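Local coordinates for a cystathionine beta-synthase domain protein fused to a Zn-ribbon-like domain (Pyrococcus furiosus, PDB 3GHD) that probably binds nucleotides through its CBS domain, part of a longer metal-binding protein that also carries a zinc-ribbon-like domain, at residues A15-A26 against G36-L44. Numbering follows the deposited sequence.
Sequences AKILSRNKAGSA and GVVTERDIL
In this CBS domain the open end of the β-hairpin formed by strands 25-30 and 33-39 illustrates how one strand is entered from a helix (11-20, through a short turn) while its partner runs straight into the next (40-48). A26 and V38 form an antiparallel hydrogen-bonded pair: A26 N donates to V38 O at 2.7 Å, almost straight and in the carbonyl plane, and V38 N returns a bond to A26 O at 2.8 Å. Beyond the non-hydrogen-bonded pair S25-T39 the ladder fades into a weak bond from E40 N to G24 O (3.3 Å). There helix 40-48 begins with a capping box: T39 OG1, set between its own backbone N and carbonyl carbon (chi1 71°), accepts from D42 N, while D42 OD2 takes T39 N on its anti side, 30° out of the carboxylate plane. One turn on, the side chains of I43 and L18 cross obliquely, with I43 CD1 4.0 Å from L18 CD1. The extended E40 side chain carries its carboxylate in between the helices, where two waters link OE2 to the carbonyl oxygens of A15 and A23. E40 OE2 also forms a salt bridge with R41 NH2 of the second subunit, which probably stabilises its negative charge. Helix 11-20 ends in a Schellman motif before strand 25-30, which lies between strands 2-5 and 33-39, with A26 packed on V5 and V14 and V38 on I62.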
loop_
_atom_site.group_PDB
_atom_site.type_symbol
_atom_site.label_atom_id
_atom_site.label_comp_id
_atom_site.label_asym_id
_atom_site.label_seq_id
_atom_site.Cartn_x
_atom_site.Cartn_y
_atom_site.Cartn_z
ATOM N N ALA A 15 11.171 8.113 9.380
ATOM C CA ALA A 15 10.164 7.263 8.762
ATOM C C ALA A 15 9.357 7.978 7.646
ATOM O O ALA A 15 9.196 7.453 6.550
ATOM C CB ALA A 15 9.192 6.744 9.870
ATOM N N LYS A 16 8.848 9.173 7.950
ATOM C CA LYS A 16 8.104 9.990 6.991
ATOM C C LYS A 16 8.991 10.436 5.850
ATOM O O LYS A 16 8.575 10.361 4.701
ATOM C CB LYS A 16 7.461 11.204 7.624
ATOM N N ILE A 17 10.207 10.860 6.156
ATOM C CA ILE A 17 11.187 11.229 5.117
ATOM C C ILE A 17 11.425 10.086 4.096
ATOM O O ILE A 17 11.300 10.298 2.897
ATOM C CB ILE A 17 12.515 11.705 5.741
ATOM C CG1 ILE A 17 12.268 13.011 6.505
ATOM C CG2 ILE A 17 13.552 11.924 4.703
ATOM C CD1 ILE A 17 13.425 13.435 7.401
ATOM N N LEU A 18 11.723 8.891 4.603
ATOM C CA LEU A 18 11.964 7.717 3.804
ATOM C C LEU A 18 10.746 7.392 2.916
ATOM O O LEU A 18 10.861 7.192 1.685
ATOM C CB LEU A 18 12.285 6.543 4.746
ATOM C CG LEU A 18 13.688 6.608 5.356
ATOM C CD1 LEU A 18 13.908 5.594 6.517
ATOM C CD2 LEU A 18 14.775 6.530 4.275
ATOM N N SER A 19 9.572 7.348 3.512
ATOM C CA SER A 19 8.403 6.877 2.708
ATOM C C SER A 19 7.928 7.897 1.653
ATOM O O SER A 19 7.584 7.524 0.508
ATOM C CB SER A 19 7.326 6.460 3.698
ATOM O OG SER A 19 6.781 7.564 4.313
ATOM N N ARG A 20 7.961 9.184 2.003
ATOM C CA ARG A 20 7.561 10.279 1.098
ATOM C C ARG A 20 8.529 10.394 -0.093
ATOM O O ARG A 20 8.141 10.805 -1.182
ATOM C CB ARG A 20 7.497 11.605 1.855
ATOM C CG ARG A 20 6.274 11.761 2.769
ATOM C CD ARG A 20 4.949 11.601 2.059
ATOM N N ASN A 21 9.767 9.976 0.123
ATOM C CA ASN A 21 10.797 9.947 -0.895
ATOM C C ASN A 21 11.026 8.545 -1.456
ATOM O O ASN A 21 11.970 8.347 -2.195
ATOM C CB ASN A 21 12.106 10.508 -0.368
ATOM C CG ASN A 21 12.054 12.009 -0.167
ATOM O OD1 ASN A 21 12.168 12.764 -1.112
ATOM N ND2 ASN A 21 11.868 12.434 1.059
ATOM N N LYS A 22 10.187 7.602 -1.050
ATOM C CA LYS A 22 10.259 6.220 -1.498
ATOM C C LYS A 22 11.664 5.650 -1.392
ATOM O O LYS A 22 12.192 5.083 -2.334
ATOM C CB LYS A 22 9.667 6.119 -2.920
ATOM C CG LYS A 22 8.168 6.441 -2.935
ATOM N N ALA A 23 12.280 5.842 -0.234
ATOM C CA ALA A 23 13.671 5.400 0.004
ATOM C C ALA A 23 13.685 4.365 1.085
ATOM O O ALA A 23 12.819 4.374 1.945
ATOM C CB ALA A 23 14.552 6.597 0.384
ATOM N N GLY A 24 14.681 3.487 1.064
ATOM C CA GLY A 24 14.759 2.390 1.989
ATOM C C GLY A 24 15.715 2.652 3.150
ATOM O O GLY A 24 15.570 2.018 4.193
ATOM N N SER A 25 16.709 3.527 2.932
ATOM C CA SER A 25 17.799 3.837 3.900
ATOM C C SER A 25 17.966 5.318 4.251
ATOM O O SER A 25 17.906 6.175 3.388
ATOM C CB SER A 25 19.166 3.380 3.316
ATOM O OG SER A 25 19.128 2.012 2.902
ATOM N N ALA A 26 18.236 5.599 5.531
ATOM C CA ALA A 26 18.533 6.943 5.996
ATOM C C ALA A 26 19.978 6.935 6.402
ATOM O O ALA A 26 20.340 6.176 7.316
ATOM C CB ALA A 26 17.688 7.321 7.238
ATOM N N GLY A 36 26.602 6.456 10.024
ATOM C CA GLY A 36 25.965 5.154 9.861
ATOM C C GLY A 36 24.755 5.197 8.929
ATOM O O GLY A 36 24.540 6.185 8.213
ATOM N N VAL A 37 23.962 4.139 8.986
ATOM C CA VAL A 37 22.761 3.989 8.178
ATOM C C VAL A 37 21.617 3.366 9.044
ATOM O O VAL A 37 21.875 2.532 9.941
ATOM C CB VAL A 37 23.119 3.123 6.938
ATOM C CG1 VAL A 37 23.546 1.726 7.402
ATOM C CG2 VAL A 37 21.973 3.068 5.865
ATOM N N VAL A 38 20.378 3.778 8.762
ATOM C CA VAL A 38 19.148 3.244 9.380
ATOM C C VAL A 38 18.196 2.823 8.225
ATOM O O VAL A 38 18.072 3.496 7.183
ATOM C CB VAL A 38 18.491 4.245 10.382
ATOM C CG1 VAL A 38 17.150 3.716 10.874
ATOM C CG2 VAL A 38 19.437 4.585 11.612
ATOM N N THR A 39 17.691 1.596 8.309
ATOM C CA THR A 39 16.803 1.042 7.323
ATOM C C THR A 39 15.415 0.939 7.913
ATOM O O THR A 39 15.207 1.040 9.125
ATOM C CB THR A 39 17.301 -0.342 6.787
ATOM O OG1 THR A 39 17.160 -1.344 7.795
ATOM C CG2 THR A 39 18.739 -0.229 6.398
ATOM N N GLU A 40 14.456 0.699 7.053
ATOM C CA GLU A 40 13.090 0.437 7.510
ATOM C C GLU A 40 13.039 -0.843 8.339
ATOM O O GLU A 40 12.244 -0.935 9.246
ATOM C CB GLU A 40 12.104 0.407 6.309
ATOM C CG GLU A 40 11.985 1.769 5.645
ATOM C CD GLU A 40 10.853 1.897 4.653
ATOM O OE1 GLU A 40 10.727 0.936 3.902
ATOM O OE2 GLU A 40 10.101 2.944 4.625
ATOM N N ARG A 41 13.895 -1.836 8.070
ATOM C CA ARG A 41 13.939 -3.042 8.892
ATOM C C ARG A 41 14.413 -2.689 10.289
ATOM O O ARG A 41 13.854 -3.181 11.294
ATOM C CB ARG A 41 14.887 -4.082 8.304
ATOM C CG ARG A 41 14.190 -4.903 7.244
ATOM C CD ARG A 41 13.850 -6.257 7.768
ATOM N NE ARG A 41 12.914 -6.269 8.851
ATOM C CZ ARG A 41 11.580 -6.229 8.718
ATOM N NH1 ARG A 41 10.798 -6.305 9.784
ATOM N NH2 ARG A 41 11.039 -6.238 7.517
ATOM N N ASP A 42 15.430 -1.834 10.346
ATOM C CA ASP A 42 15.900 -1.279 11.630
ATOM C C ASP A 42 14.769 -0.631 12.439
ATOM O O ASP A 42 14.668 -0.797 13.702
ATOM C CB ASP A 42 17.037 -0.271 11.448
ATOM C CG ASP A 42 18.342 -0.920 10.960
ATOM O OD1 ASP A 42 18.611 -2.080 11.329
ATOM O OD2 ASP A 42 19.063 -0.271 10.195
ATOM N N ILE A 43 14.003 0.173 11.734
ATOM C CA ILE A 43 12.874 0.897 12.304
ATOM C C ILE A 43 11.820 -0.053 12.884
ATOM O O ILE A 43 11.446 0.071 14.078
ATOM C CB ILE A 43 12.255 1.919 11.358
ATOM C CG1 ILE A 43 13.221 3.072 11.071
ATOM C CG2 ILE A 43 10.921 2.393 11.942
ATOM C CD1 ILE A 43 12.701 4.056 10.037
ATOM N N LEU A 44 11.461 -1.064 12.130
ATOM C CA LEU A 44 10.475 -2.037 12.562
ATOM C C LEU A 44 11.010 -2.937 13.651
ATOM O O LEU A 44 10.354 -3.133 14.661
ATOM C CB LEU A 44 10.007 -2.870 11.352
ATOM C CG LEU A 44 9.108 -2.209 10.270
ATOM C CD1 LEU A 44 9.205 -3.077 8.971
ATOM C CD2 LEU A 44 7.651 -2.007 10.785
HETATM O O HOH W 1 9.250 4.534 6.544
HETATM O O HOH W 2 9.995 4.012 2.163
#